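Local coordinates for single-stranded DNA-binding protein (Enterobacter phage Enc34, PDB 5ODK), which probably binds single-stranded DNA through an OB fold and is thought to serve in phage DNA replication, at residues 21-26 against 61-66; 51-56 against 145-150; 69-74 against 88-93; 73-78 against 160-165. All coordinates share one frame; numbering follows the deposited sequence.

Interaction 1: residues 21-26 against 61-66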
loop_
_atom_site.group_PDB
_atom_site.type_symbol
_atom_site.label_atom_id
_atom_site.label_comp_id
_atom_site.label_asym_id
_atom_site.label_seq_id
_atom_site.Cartn_x
_atom_site.Cartn_y
_atom_site.Cartn_z
ATOM N N GLY A 21 8.373 10.643 5.253
ATOM C CA GLY A 21 8.382 9.186 5.346
ATOM C C GLY A 21 7.310 8.480 4.559
ATOM O O GLY A 21 7.298 7.260 4.468
ATOM N N HIS A 22 6.363 9.244 3.987
ATOM C CA HIS A 22 5.416 8.665 3.062
ATOM C C HIS A 22 6.112 8.027 1.881
ATOM O O HIS A 22 7.215 8.474 1.509
ATOM C CB HIS A 22 4.439 9.735 2.551
ATOM C CG HIS A 22 3.561 10.308 3.609
ATOM N ND1 HIS A 22 3.978 11.301 4.451
ATOM C CD2 HIS A 22 2.267 10.044 3.937
ATOM C CE1 HIS A 22 2.977 11.646 5.247
ATOM N NE2 HIS A 22 1.937 10.867 4.977
ATOM N N ILE A 23 5.484 7.001 1.340
ATOM C CA ILE A 23 6.003 6.262 0.210
ATOM C C ILE A 23 4.891 6.159 -0.825
ATOM O O ILE A 23 3.812 5.620 -0.527
ATOM C CB ILE A 23 6.453 4.839 0.627
ATOM C CG1 ILE A 23 7.433 4.911 1.798
ATOM C CG2 ILE A 23 7.053 4.101 -0.568
ATOM C CD1 ILE A 23 7.687 3.566 2.437
ATOM N N LYS A 24 5.162 6.602 -2.049
ATOM C CA LYS A 24 4.267 6.347 -3.185
ATOM C C LYS A 24 4.765 5.117 -3.927
ATOM O O LYS A 24 5.942 5.075 -4.293
ATOM C CB LYS A 24 4.190 7.539 -4.146
ATOM C CG LYS A 24 3.226 7.338 -5.309
ATOM C CD LYS A 24 3.169 8.580 -6.186
ATOM C CE LYS A 24 2.247 8.428 -7.363
ATOM N NZ LYS A 24 2.207 9.722 -8.119
ATOM N N VAL A 25 3.903 4.123 -4.095
ATOM C CA VAL A 25 4.132 2.982 -4.966
ATOM C C VAL A 25 3.254 3.170 -6.177
ATOM O O VAL A 25 2.029 3.304 -6.057
ATOM C CB VAL A 25 3.936 1.624 -4.296
ATOM C CG1 VAL A 25 5.007 1.413 -3.235
ATOM C CG2 VAL A 25 2.541 1.383 -3.787
ATOM N N SER A 26 3.875 3.257 -7.347
ATOM C CA SER A 26 3.169 3.612 -8.573
ATOM C C SER A 26 2.989 2.413 -9.463
ATOM O O SER A 26 3.896 1.569 -9.566
ATOM C CB SER A 26 3.874 4.726 -9.310
ATOM O OG SER A 26 4.060 5.855 -8.464
ATOM N N GLY A 61 12.038 -2.739 -8.264
ATOM C CA GLY A 61 13.140 -3.066 -7.370
ATOM C C GLY A 61 13.608 -1.918 -6.487
ATOM O O GLY A 61 13.831 -2.095 -5.296
ATOM N N ALA A 62 13.789 -0.739 -7.065
ATOM C CA ALA A 62 14.286 0.402 -6.292
ATOM C C ALA A 62 13.321 0.838 -5.217
ATOM O O ALA A 62 13.719 1.110 -4.091
ATOM C CB ALA A 62 14.622 1.568 -7.210
ATOM N N ILE A 63 12.035 0.911 -5.549
ATOM C CA ILE A 63 11.080 1.327 -4.535
ATOM C C ILE A 63 10.922 0.250 -3.462
ATOM O O ILE A 63 10.740 0.580 -2.298
ATOM C CB ILE A 63 9.722 1.809 -5.130
ATOM C CG1 ILE A 63 8.867 2.547 -4.066
ATOM C CG2 ILE A 63 8.986 0.679 -5.793
ATOM C CD1 ILE A 63 9.479 3.825 -3.555
ATOM N N LYS A 64 11.054 -1.023 -3.820
ATOM C CA LYS A 64 11.048 -2.055 -2.794
ATOM C C LYS A 64 12.232 -1.885 -1.843
ATOM O O LYS A 64 12.073 -2.047 -0.646
ATOM C CB LYS A 64 10.981 -3.451 -3.399
ATOM C CG LYS A 64 10.579 -4.521 -2.366
ATOM C CD LYS A 64 11.798 -5.246 -1.902
ATOM C CE LYS A 64 11.293 -6.263 -0.867
ATOM N NZ LYS A 64 12.427 -6.970 -0.250
ATOM N N LYS A 65 13.413 -1.568 -2.391
ATOM C CA LYS A 65 14.601 -1.321 -1.559
ATOM C C LYS A 65 14.355 -0.169 -0.566
ATOM O O LYS A 65 14.694 -0.256 0.617
ATOM C CB LYS A 65 15.824 -1.075 -2.454
ATOM C CG LYS A 65 17.088 -0.819 -1.681
ATOM C CD LYS A 65 18.320 -1.098 -2.517
ATOM C CE LYS A 65 19.531 -0.946 -1.625
ATOM N NZ LYS A 65 20.700 -1.489 -2.331
ATOM N N ILE A 66 13.735 0.895 -1.056
ATOM C CA ILE A 66 13.397 2.010 -0.209
ATOM C C ILE A 66 12.410 1.567 0.877
ATOM O O ILE A 66 12.520 1.945 2.038
ATOM C CB ILE A 66 12.798 3.158 -1.068
ATOM C CG1 ILE A 66 13.924 3.842 -1.869
ATOM C CG2 ILE A 66 12.089 4.172 -0.182
ATOM C CD1 ILE A 66 13.475 4.827 -2.923
#
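Ile63 brings its CG1-CD1 branch from the first turn of helix 61-76 onto strand 23-26, so that the helix is laid over the sheet of the OB fold. The two short axes run roughly antiparallel (154° between their N-to-C directions) and approach to 9.7 Å, with Ile63 meeting Ile23 and Val25 directly. Ile63 holds its CG1 anti to the backbone N (chi1 -167°), which sends the branch out toward the strand. Its CD1 end crosses Ile23 at a slant and touches CG2 of that residue at 3.9 Å. Val25, by contrast, stands about perpendicular to the Ile63 side chain, its CG1 resting 4.1 Å from Ile63 CG1. The branch thus spans Ile23 and Val25, and Met55 of strand 49-56 also packs against Ile63. The next residue, Lys64, points away from the strand; its ammonium group is paired with Asp68 in a salt bridge and the side chain also makes a cation-pi contact with Trp109. Ile66 turns its CB toward the strand without coming into close contact and packs on Leu17 of strand 15-18, while Ile67, next in the helix, continues the apolar surface over both Ile23 and Val25. Between the two strand residues the backbone itself takes part: the carbonyl O of Lys24 lies 3.8 Å from Ile63 CD1.

Interaction 2: residues 51-56 against 145-150. With PO4 (phosphate ion), chain D.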
loop_
_atom_site.group_PDB
_atom_site.type_symbol
_atom_site.label_atom_id
_atom_site.label_comp_id
_atom_site.label_asym_id
_atom_site.label_seq_id
_atom_site.Cartn_x
_atom_site.Cartn_y
_atom_site.Cartn_z
ATOM N N ILE A 51 -6.575 -2.108 1.349
ATOM C CA ILE A 51 -6.315 -2.570 0.017
ATOM C C ILE A 51 -5.081 -3.477 0.063
ATOM O O ILE A 51 -4.240 -3.331 0.979
ATOM C CB ILE A 51 -6.082 -1.364 -0.954
ATOM C CG1 ILE A 51 -6.303 -1.735 -2.412
ATOM C CG2 ILE A 51 -4.699 -0.760 -0.713
ATOM C CD1 ILE A 51 -6.478 -0.496 -3.294
ATOM N N THR A 52 -4.990 -4.377 -0.911
ATOM C CA THR A 52 -3.776 -5.110 -1.180
ATOM C C THR A 52 -3.226 -4.579 -2.508
ATOM O O THR A 52 -3.970 -4.357 -3.468
ATOM C CB THR A 52 -4.054 -6.620 -1.219
ATOM O OG1 THR A 52 -4.414 -7.045 0.097
ATOM C CG2 THR A 52 -2.806 -7.381 -1.689
ATOM N N LEU A 53 -1.914 -4.393 -2.555
ATOM C CA LEU A 53 -1.216 -3.892 -3.745
ATOM C C LEU A 53 -0.265 -4.964 -4.213
ATOM O O LEU A 53 0.545 -5.473 -3.422
ATOM C CB LEU A 53 -0.483 -2.607 -3.433
ATOM C CG LEU A 53 -1.327 -1.496 -2.812
ATOM C CD1 LEU A 53 -0.443 -0.353 -2.373
ATOM C CD2 LEU A 53 -2.419 -0.967 -3.741
ATOM N N LEU A 54 -0.371 -5.349 -5.483
ATOM C CA LEU A 54 0.484 -6.331 -6.087
ATOM C C LEU A 54 1.492 -5.585 -6.927
ATOM O O LEU A 54 1.154 -4.962 -7.949
ATOM C CB LEU A 54 -0.357 -7.269 -6.924
ATOM C CG LEU A 54 -1.456 -7.987 -6.171
ATOM C CD1 LEU A 54 -2.278 -8.809 -7.131
ATOM C CD2 LEU A 54 -0.924 -8.852 -5.031
ATOM N N MET A 55 2.750 -5.595 -6.480
ATOM C CA MET A 55 3.764 -4.742 -7.060
ATOM C C MET A 55 4.739 -5.605 -7.875
ATOM O O MET A 55 5.497 -6.390 -7.304
ATOM C CB MET A 55 4.460 -3.985 -5.929
ATOM C CG MET A 55 5.488 -3.020 -6.398
ATOM S SD MET A 55 5.985 -1.896 -5.081
ATOM C CE MET A 55 7.070 -2.935 -4.135
ATOM N N PRO A 56 4.738 -5.490 -9.228
ATOM C CA PRO A 56 5.638 -6.338 -10.041
ATOM C C PRO A 56 7.103 -6.168 -9.669
ATOM O O PRO A 56 7.650 -5.064 -9.669
ATOM C CB PRO A 56 5.349 -5.887 -11.457
ATOM C CG PRO A 56 3.911 -5.449 -11.415
ATOM C CD PRO A 56 3.763 -4.773 -10.072
ATOM N N VAL A 145 -3.385 0.879 -9.970
ATOM C CA VAL A 145 -3.423 2.081 -9.149
ATOM C C VAL A 145 -2.027 2.565 -8.830
ATOM O O VAL A 145 -1.039 1.852 -9.049
ATOM C CB VAL A 145 -4.188 1.829 -7.813
ATOM C CG1 VAL A 145 -5.606 1.349 -8.107
ATOM C CG2 VAL A 145 -3.461 0.849 -6.907
ATOM N N SER A 146 -1.950 3.750 -8.258
ATOM C CA SER A 146 -0.797 4.215 -7.516
ATOM C C SER A 146 -1.273 4.587 -6.143
ATOM O O SER A 146 -2.399 5.041 -5.973
ATOM C CB SER A 146 -0.118 5.391 -8.206
ATOM O OG SER A 146 0.336 4.980 -9.462
ATOM N N SER A 147 -0.468 4.380 -5.123
ATOM C CA SER A 147 -0.940 4.562 -3.753
ATOM C C SER A 147 0.131 5.159 -2.880
ATOM O O SER A 147 1.323 4.800 -3.026
ATOM C CB SER A 147 -1.400 3.215 -3.202
ATOM O OG SER A 147 -1.829 3.257 -1.856
ATOM N N VAL A 148 -0.259 6.018 -1.960
ATOM C CA VAL A 148 0.622 6.533 -0.919
ATOM C C VAL A 148 0.306 5.845 0.393
ATOM O O VAL A 148 -0.858 5.802 0.835
ATOM C CB VAL A 148 0.559 8.069 -0.781
ATOM C CG1 VAL A 148 1.493 8.530 0.321
ATOM C CG2 VAL A 148 0.915 8.739 -2.085
ATOM N N ILE A 149 1.377 5.304 0.982
ATOM C CA ILE A 149 1.322 4.583 2.233
ATOM C C ILE A 149 2.374 5.140 3.192
ATOM O O ILE A 149 3.261 5.905 2.777
ATOM C CB ILE A 149 1.538 3.054 2.020
ATOM C CG1 ILE A 149 2.941 2.758 1.458
ATOM C CG2 ILE A 149 0.464 2.485 1.102
ATOM C CD1 ILE A 149 3.285 1.292 1.420
ATOM N N ARG A 150 2.288 4.770 4.454
ATOM C CA ARG A 150 3.395 5.080 5.366
ATOM C C ARG A 150 3.438 4.017 6.445
ATOM O O ARG A 150 2.412 3.685 7.022
ATOM C CB ARG A 150 3.273 6.457 6.001
ATOM C CG ARG A 150 4.616 6.862 6.611
ATOM C CD ARG A 150 4.677 8.313 7.009
ATOM N NE ARG A 150 3.853 8.584 8.185
ATOM C CZ ARG A 150 3.839 9.756 8.826
ATOM N NH1 ARG A 150 4.527 10.812 8.353
ATOM N NH2 ARG A 150 3.124 9.883 9.923
HETATM P P PO4 D . 2.371 7.322 12.812
HETATM O O1 PO4 D . 2.042 7.746 11.465
HETATM O O2 PO4 D . 2.805 8.617 13.507
HETATM O O3 PO4 D . 1.223 6.630 13.571
HETATM O O4 PO4 D . 3.590 6.380 12.837
#
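Leu53 spreads its two methyl groups over the inner side of strand 144-156, one reaching Val145 and the other Ser147. CD2 meets Val145 CG2 at 3.8 Å, the two side chains crossing at about a right angle, while CD1 sits 3.8 Å from Ser147 CB. With CG beside the backbone N and anti to the carbonyl carbon (chi1 -54°), the fork of Leu53 straddles two successive inward-facing positions of the opposite strand. Ser147 OG is also close to the leucine, 3.9 Å from Leu53 CD1, but its polarity is met elsewhere, in a hydrogen bond to the carbonyl O of Ser168, so a hydroxyl can be accommodated in this buried apolar setting. Val25 of strand 23-26 packs against Leu53 as well. At the far end of the segment 145-150, Arg150 uses NH2 at the edge of its guanidinium group, in plane, to hold O1 of a phosphate ion at 2.8 Å, with an N-H...O angle of 158°; the phosphate probably comes from the crystallisation liquor. No backbone hydrogen bond joins the two strands. Strand 28-34 pairs with both, and their side chains meet across the interior of a strongly curled sheet, as in the core of an OB-fold barrel.

Interaction 3: residues 69-74 against 88-93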
loop_
_atom_site.group_PDB
_atom_site.type_symbol
_atom_site.label_atom_id
_atom_site.label_comp_id
_atom_site.label_asym_id
_atom_site.label_seq_id
_atom_site.Cartn_x
_atom_site.Cartn_y
_atom_site.Cartn_z
ATOM N N GLU A 69 14.189 -0.165 3.613
ATOM C CA GLU A 69 14.909 0.826 4.417
ATOM C C GLU A 69 13.976 1.569 5.371
ATOM O O GLU A 69 14.262 1.791 6.523
ATOM C CB GLU A 69 15.646 1.801 3.521
ATOM C CG GLU A 69 16.804 1.127 2.795
ATOM C CD GLU A 69 17.345 1.829 1.579
ATOM O OE1 GLU A 69 16.884 2.912 1.218
ATOM O OE2 GLU A 69 18.290 1.269 0.977
ATOM N N GLN A 70 12.798 1.921 4.884
ATOM C CA GLN A 70 11.823 2.640 5.705
ATOM C C GLN A 70 11.237 1.734 6.785
ATOM O O GLN A 70 10.951 2.206 7.885
ATOM C CB GLN A 70 10.708 3.251 4.857
ATOM C CG GLN A 70 11.266 4.279 3.882
ATOM C CD GLN A 70 11.959 5.438 4.562
ATOM O OE1 GLN A 70 11.415 6.067 5.452
ATOM N NE2 GLN A 70 13.218 5.661 4.200
ATOM N N ILE A 71 11.077 0.443 6.484
ATOM C CA ILE A 71 10.701 -0.523 7.516
ATOM C C ILE A 71 11.736 -0.575 8.658
ATOM O O ILE A 71 11.356 -0.572 9.829
ATOM C CB ILE A 71 10.460 -1.904 6.884
ATOM C CG1 ILE A 71 9.133 -1.884 6.147
ATOM C CG2 ILE A 71 10.493 -3.031 7.919
ATOM C CD1 ILE A 71 8.904 -3.110 5.294
ATOM N N GLU A 72 13.034 -0.560 8.320
ATOM C CA GLU A 72 14.059 -0.547 9.348
ATOM C C GLU A 72 14.004 0.715 10.201
ATOM O O GLU A 72 14.144 0.659 11.417
ATOM C CB GLU A 72 15.461 -0.776 8.745
ATOM C CG GLU A 72 15.605 -2.151 8.133
ATOM C CD GLU A 72 15.315 -3.280 9.128
ATOM O OE1 GLU A 72 15.935 -3.304 10.206
ATOM O OE2 GLU A 72 14.443 -4.129 8.838
ATOM N N LEU A 73 13.755 1.859 9.571
ATOM C CA LEU A 73 13.660 3.118 10.303
ATOM C C LEU A 73 12.473 3.067 11.273
ATOM O O LEU A 73 12.519 3.576 12.403
ATOM C CB LEU A 73 13.502 4.264 9.321
ATOM C CG LEU A 73 13.400 5.672 9.865
ATOM C CD1 LEU A 73 14.661 6.061 10.614
ATOM C CD2 LEU A 73 13.104 6.648 8.722
ATOM N N THR A 74 11.384 2.479 10.791
ATOM C CA THR A 74 10.164 2.426 11.582
ATOM C C THR A 74 10.379 1.531 12.815
ATOM O O THR A 74 9.961 1.864 13.916
ATOM C CB THR A 74 9.018 1.905 10.714
ATOM O OG1 THR A 74 8.866 2.766 9.586
ATOM C CG2 THR A 74 7.686 1.901 11.471
ATOM N N SER A 88 7.427 -12.344 8.714
ATOM C CA SER A 88 6.010 -12.718 8.593
ATOM C C SER A 88 5.033 -11.691 9.129
ATOM O O SER A 88 3.849 -11.804 8.875
ATOM C CB SER A 88 5.726 -14.041 9.296
ATOM O OG SER A 88 5.916 -13.903 10.691
ATOM N N MET A 89 5.541 -10.702 9.862
ATOM C CA MET A 89 4.743 -9.695 10.524
ATOM C C MET A 89 4.951 -8.311 9.915
ATOM O O MET A 89 4.584 -7.309 10.516
ATOM C CB MET A 89 5.072 -9.735 12.026
ATOM C CG MET A 89 4.710 -11.074 12.660
ATOM S SD MET A 89 2.923 -11.326 12.692
ATOM C CE MET A 89 2.546 -10.685 14.323
ATOM N N LEU A 90 5.451 -8.283 8.684
ATOM C CA LEU A 90 5.569 -7.041 7.915
ATOM C C LEU A 90 4.405 -6.898 6.929
ATOM O O LEU A 90 3.838 -7.880 6.466
ATOM C CB LEU A 90 6.897 -7.021 7.121
ATOM C CG LEU A 90 8.173 -7.181 7.910
ATOM C CD1 LEU A 90 9.368 -7.234 6.956
ATOM C CD2 LEU A 90 8.313 -6.106 8.964
ATOM N N PHE A 91 4.158 -5.652 6.542
ATOM C CA PHE A 91 3.077 -5.366 5.583
ATOM C C PHE A 91 3.409 -5.770 4.150
ATOM O O PHE A 91 2.537 -5.671 3.286
ATOM C CB PHE A 91 2.690 -3.875 5.617
ATOM C CG PHE A 91 3.763 -2.912 5.158
ATOM C CD1 PHE A 91 3.960 -2.665 3.825
ATOM C CD2 PHE A 91 4.549 -2.222 6.080
ATOM C CE1 PHE A 91 4.915 -1.765 3.395
ATOM C CE2 PHE A 91 5.499 -1.316 5.662
ATOM C CZ PHE A 91 5.661 -1.065 4.309
ATOM N N ILE A 92 4.672 -6.132 3.879
ATOM C CA ILE A 92 5.101 -6.504 2.525
ATOM C C ILE A 92 5.572 -7.949 2.580
ATOM O O ILE A 92 6.343 -8.314 3.458
ATOM C CB ILE A 92 6.152 -5.555 1.959
ATOM C CG1 ILE A 92 6.525 -5.930 0.512
ATOM C CG2 ILE A 92 7.392 -5.443 2.850
ATOM C CD1 ILE A 92 7.302 -4.854 -0.236
ATOM N N LYS A 93 5.098 -8.756 1.642
ATOM C CA LYS A 93 5.383 -10.170 1.569
ATOM C C LYS A 93 5.755 -10.572 0.145
ATOM O O LYS A 93 5.533 -9.822 -0.816
ATOM C CB LYS A 93 4.168 -10.993 2.083
ATOM C CG LYS A 93 3.962 -10.824 3.586
ATOM C CD LYS A 93 2.821 -11.597 4.248
ATOM C CE LYS A 93 2.958 -11.502 5.768
ATOM N NZ LYS A 93 1.852 -12.213 6.428
#
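Ile71 meets three consecutive residues, Leu90, Phe91 and Ile92, where the chain passes from a loop into strand 92-94. One residue earlier in the helix, Gln70 contributes its backbone: its carbonyl O accepts from Thr74 N and Thr74 OG1, which reach it from opposite faces of the carbonyl plane. From Ile71 itself, CG2 goes to Leu90, 3.9 Å from its CD2, while the CG1-CD1 branch runs past Phe91 to Ile92. CG1 approaches Phe91 CE2 to 3.7 Å, and CD1 extends to Ile92 CG2, also at 3.7 Å. The contact with Phe91 is oblique to the ring, and Ile71 and the ring point at one another. Phe91 places CG between its backbone N and carbonyl carbon (chi1 65°), which swings the ring back toward the helix; the ring also packs on Ile149 and Pro151 of strand 144-156. In this way helix 61-76 is fastened to the segment leading into the short strand 92-94, which pairs with strand 108-115 in the OB-fold sheet, with the buried Ile71 wedged against all three residues. Glu72 turns its CB away and is paired with Lys75 in a salt bridge. At Thr74 the hydroxyl bonds back one turn, OG1 standing 2.7 Å from Gln70 O and tilted 33° from the carbonyl plane.

Interaction 4: residues 73-78 against 160-165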
loop_
_atom_site.group_PDB
_atom_site.type_symbol
_atom_site.label_atom_id
_atom_site.label_comp_id
_atom_site.label_asym_id
_atom_site.label_seq_id
_atom_site.Cartn_x
_atom_site.Cartn_y
_atom_site.Cartn_z
ATOM N N LEU A 73 13.755 1.859 9.571
ATOM C CA LEU A 73 13.660 3.118 10.303
ATOM C C LEU A 73 12.473 3.067 11.273
ATOM O O LEU A 73 12.519 3.576 12.403
ATOM C CB LEU A 73 13.502 4.264 9.321
ATOM C CG LEU A 73 13.400 5.672 9.865
ATOM C CD1 LEU A 73 14.661 6.061 10.614
ATOM C CD2 LEU A 73 13.104 6.648 8.722
ATOM N N THR A 74 11.384 2.479 10.791
ATOM C CA THR A 74 10.164 2.426 11.582
ATOM C C THR A 74 10.379 1.531 12.815
ATOM O O THR A 74 9.961 1.864 13.916
ATOM C CB THR A 74 9.018 1.905 10.714
ATOM O OG1 THR A 74 8.866 2.766 9.586
ATOM C CG2 THR A 74 7.686 1.901 11.471
ATOM N N LYS A 75 11.085 0.407 12.634
ATOM C CA LYS A 75 11.439 -0.447 13.787
ATOM C C LYS A 75 12.234 0.371 14.809
ATOM O O LYS A 75 12.011 0.271 16.013
ATOM C CB LYS A 75 12.287 -1.646 13.315
ATOM C CG LYS A 75 11.556 -2.704 12.494
ATOM C CD LYS A 75 12.558 -3.751 12.029
ATOM C CE LYS A 75 11.976 -4.837 11.164
ATOM N NZ LYS A 75 12.993 -5.790 10.707
ATOM N N LYS A 76 13.205 1.138 14.311
ATOM C CA LYS A 76 14.139 1.860 15.171
ATOM C C LYS A 76 13.428 2.880 16.064
ATOM O O LYS A 76 13.844 3.125 17.204
ATOM C CB LYS A 76 15.194 2.549 14.292
ATOM C CG LYS A 76 16.308 3.234 15.058
ATOM C CD LYS A 76 17.342 3.799 14.099
ATOM C CE LYS A 76 18.436 4.561 14.809
ATOM N NZ LYS A 76 19.542 4.879 13.867
ATOM N N ASN A 77 12.354 3.468 15.518
ATOM C CA ASN A 77 11.685 4.593 16.180
ATOM C C ASN A 77 10.394 4.235 16.892
ATOM O O ASN A 77 9.602 5.120 17.244
ATOM C CB ASN A 77 11.544 5.716 15.172
ATOM C CG ASN A 77 12.917 6.349 14.855
ATOM O OD1 ASN A 77 13.654 6.679 15.766
ATOM N ND2 ASN A 77 13.278 6.424 13.589
ATOM N N HIS A 78 10.197 2.944 17.140
ATOM C CA HIS A 78 9.032 2.510 17.874
ATOM C C HIS A 78 8.955 3.106 19.282
ATOM O O HIS A 78 9.963 3.325 19.946
ATOM C CB HIS A 78 8.989 0.997 17.897
ATOM C CG HIS A 78 7.853 0.432 18.666
ATOM N ND1 HIS A 78 6.535 0.578 18.275
ATOM C CD2 HIS A 78 7.835 -0.289 19.812
ATOM C CE1 HIS A 78 5.764 -0.046 19.152
ATOM N NE2 HIS A 78 6.526 -0.574 20.102
ATOM N N LYS A 160 4.022 -8.310 17.360
ATOM C CA LYS A 160 4.855 -7.199 16.979
ATOM C C LYS A 160 4.885 -7.122 15.457
ATOM O O LYS A 160 5.216 -8.101 14.800
ATOM C CB LYS A 160 6.271 -7.397 17.487
ATOM C CG LYS A 160 6.400 -7.403 19.000
ATOM C CD LYS A 160 7.834 -7.729 19.468
ATOM C CE LYS A 160 8.045 -7.754 20.972
ATOM N NZ LYS A 160 9.415 -8.283 21.269
ATOM N N ARG A 161 4.487 -5.971 14.904
ATOM C CA ARG A 161 4.271 -5.844 13.459
ATOM C C ARG A 161 4.807 -4.521 12.961
ATOM O O ARG A 161 4.856 -3.522 13.717
ATOM C CB ARG A 161 2.768 -5.929 13.088
ATOM C CG ARG A 161 2.071 -7.261 13.385
ATOM C CD ARG A 161 0.586 -7.225 12.972
ATOM N NE ARG A 161 -0.083 -8.553 12.915
ATOM C CZ ARG A 161 -0.659 -9.201 13.939
ATOM N NH1 ARG A 161 -0.702 -8.693 15.164
ATOM N NH2 ARG A 161 -1.208 -10.395 13.736
ATOM N N ILE A 162 5.148 -4.487 11.668
ATOM C CA ILE A 162 5.257 -3.216 10.961
ATOM C C ILE A 162 4.120 -3.228 9.933
ATOM O O ILE A 162 4.073 -4.065 9.041
ATOM C CB ILE A 162 6.604 -2.979 10.256
ATOM C CG1 ILE A 162 7.790 -3.110 11.257
ATOM C CG2 ILE A 162 6.617 -1.621 9.577
ATOM C CD1 ILE A 162 7.787 -2.104 12.390
ATOM N N ASN A 163 3.207 -2.285 10.108
ATOM C CA ASN A 163 2.011 -2.137 9.298
ATOM C C ASN A 163 2.195 -0.963 8.361
ATOM O O ASN A 163 3.144 -0.178 8.483
ATOM C CB ASN A 163 0.821 -1.878 10.224
ATOM C CG ASN A 163 0.525 -3.006 11.143
ATOM O OD1 ASN A 163 0.640 -4.163 10.763
ATOM N ND2 ASN A 163 0.228 -2.665 12.401
ATOM N N ALA A 164 1.245 -0.790 7.431
ATOM C CA ALA A 164 1.251 0.349 6.515
ATOM C C ALA A 164 -0.108 1.077 6.576
ATOM O O ALA A 164 -1.160 0.450 6.375
ATOM C CB ALA A 164 1.526 -0.086 5.096
ATOM N N ASN A 165 -0.057 2.359 6.861
ATOM C CA ASN A 165 -1.222 3.228 6.707
ATOM C C ASN A 165 -1.479 3.439 5.227
ATOM O O ASN A 165 -0.573 3.690 4.452
ATOM C CB ASN A 165 -0.996 4.591 7.360
ATOM C CG ASN A 165 -1.195 4.578 8.851
ATOM O OD1 ASN A 165 -2.160 3.981 9.314
ATOM N ND2 ASN A 165 -0.282 5.219 9.590
#
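Ile162 projects from strand 159-173 against the last turn of helix 61-76, touching Thr74 and Lys75 with its methyl groups and CG1. Its torsions are both near -60° (chi1 -55°, chi2 -62°), so the chain is folded over and CD1 is brought round to the helix, ending 3.8 Å from Lys75 CG and 4.1 Å from Thr74 CG2. Ile162 CG2 is equally close to Thr74 CG2, at 4.1 Å, and the threonine methyl therefore rests against both methyl groups of the isoleucine. Thr74 and Ile162 lie alongside each other, pointing opposite ways. Lys75 instead crosses Ile162 at about a right angle: chi1 of -70° sets CG beside the backbone N and against Ile162, and the extended chain carries the ammonium group onward to Glu72. Only carbon atoms meet across this contact, even though two of its three residues carry polar groups. The helix ends just beyond, Asn77 being the first residue to leave helical geometry, and His78 then bonds through its two ring nitrogens to Ser153 and Glu155. The C-terminal end of helix 61-76 thus lies against the 144-156/159-173 beta hairpin of the OB-fold sheet, with Leu90 packing on Ile162 from the segment before strand 92-94.

Overall arrangement
Helix 61-76 supplies one side of interactions 1, 3 and 4, which follow one another along it and meet strand 23-26, the entry to strand 92-94 and strand 159-173 in turn. Interaction 2 lacks the helix and joins two strands close to the centre of the chain. Interactions 1, 2 and 3 are buried, whereas interaction 4, at the helix end, is partly buried. All four are chiefly apolar, without hydrogen bonds across them, but interaction 2 takes in a buried serine and interaction 4 a lysine stem. Backbone hydrogen bonds connect them instead: Ile23 and Val25 with strand 144-156, Met89 with Ile162 and, probably, Arg150 with Asn165. Interactions 3 and 4, their centres about 7 Å apart, overlap at Thr74.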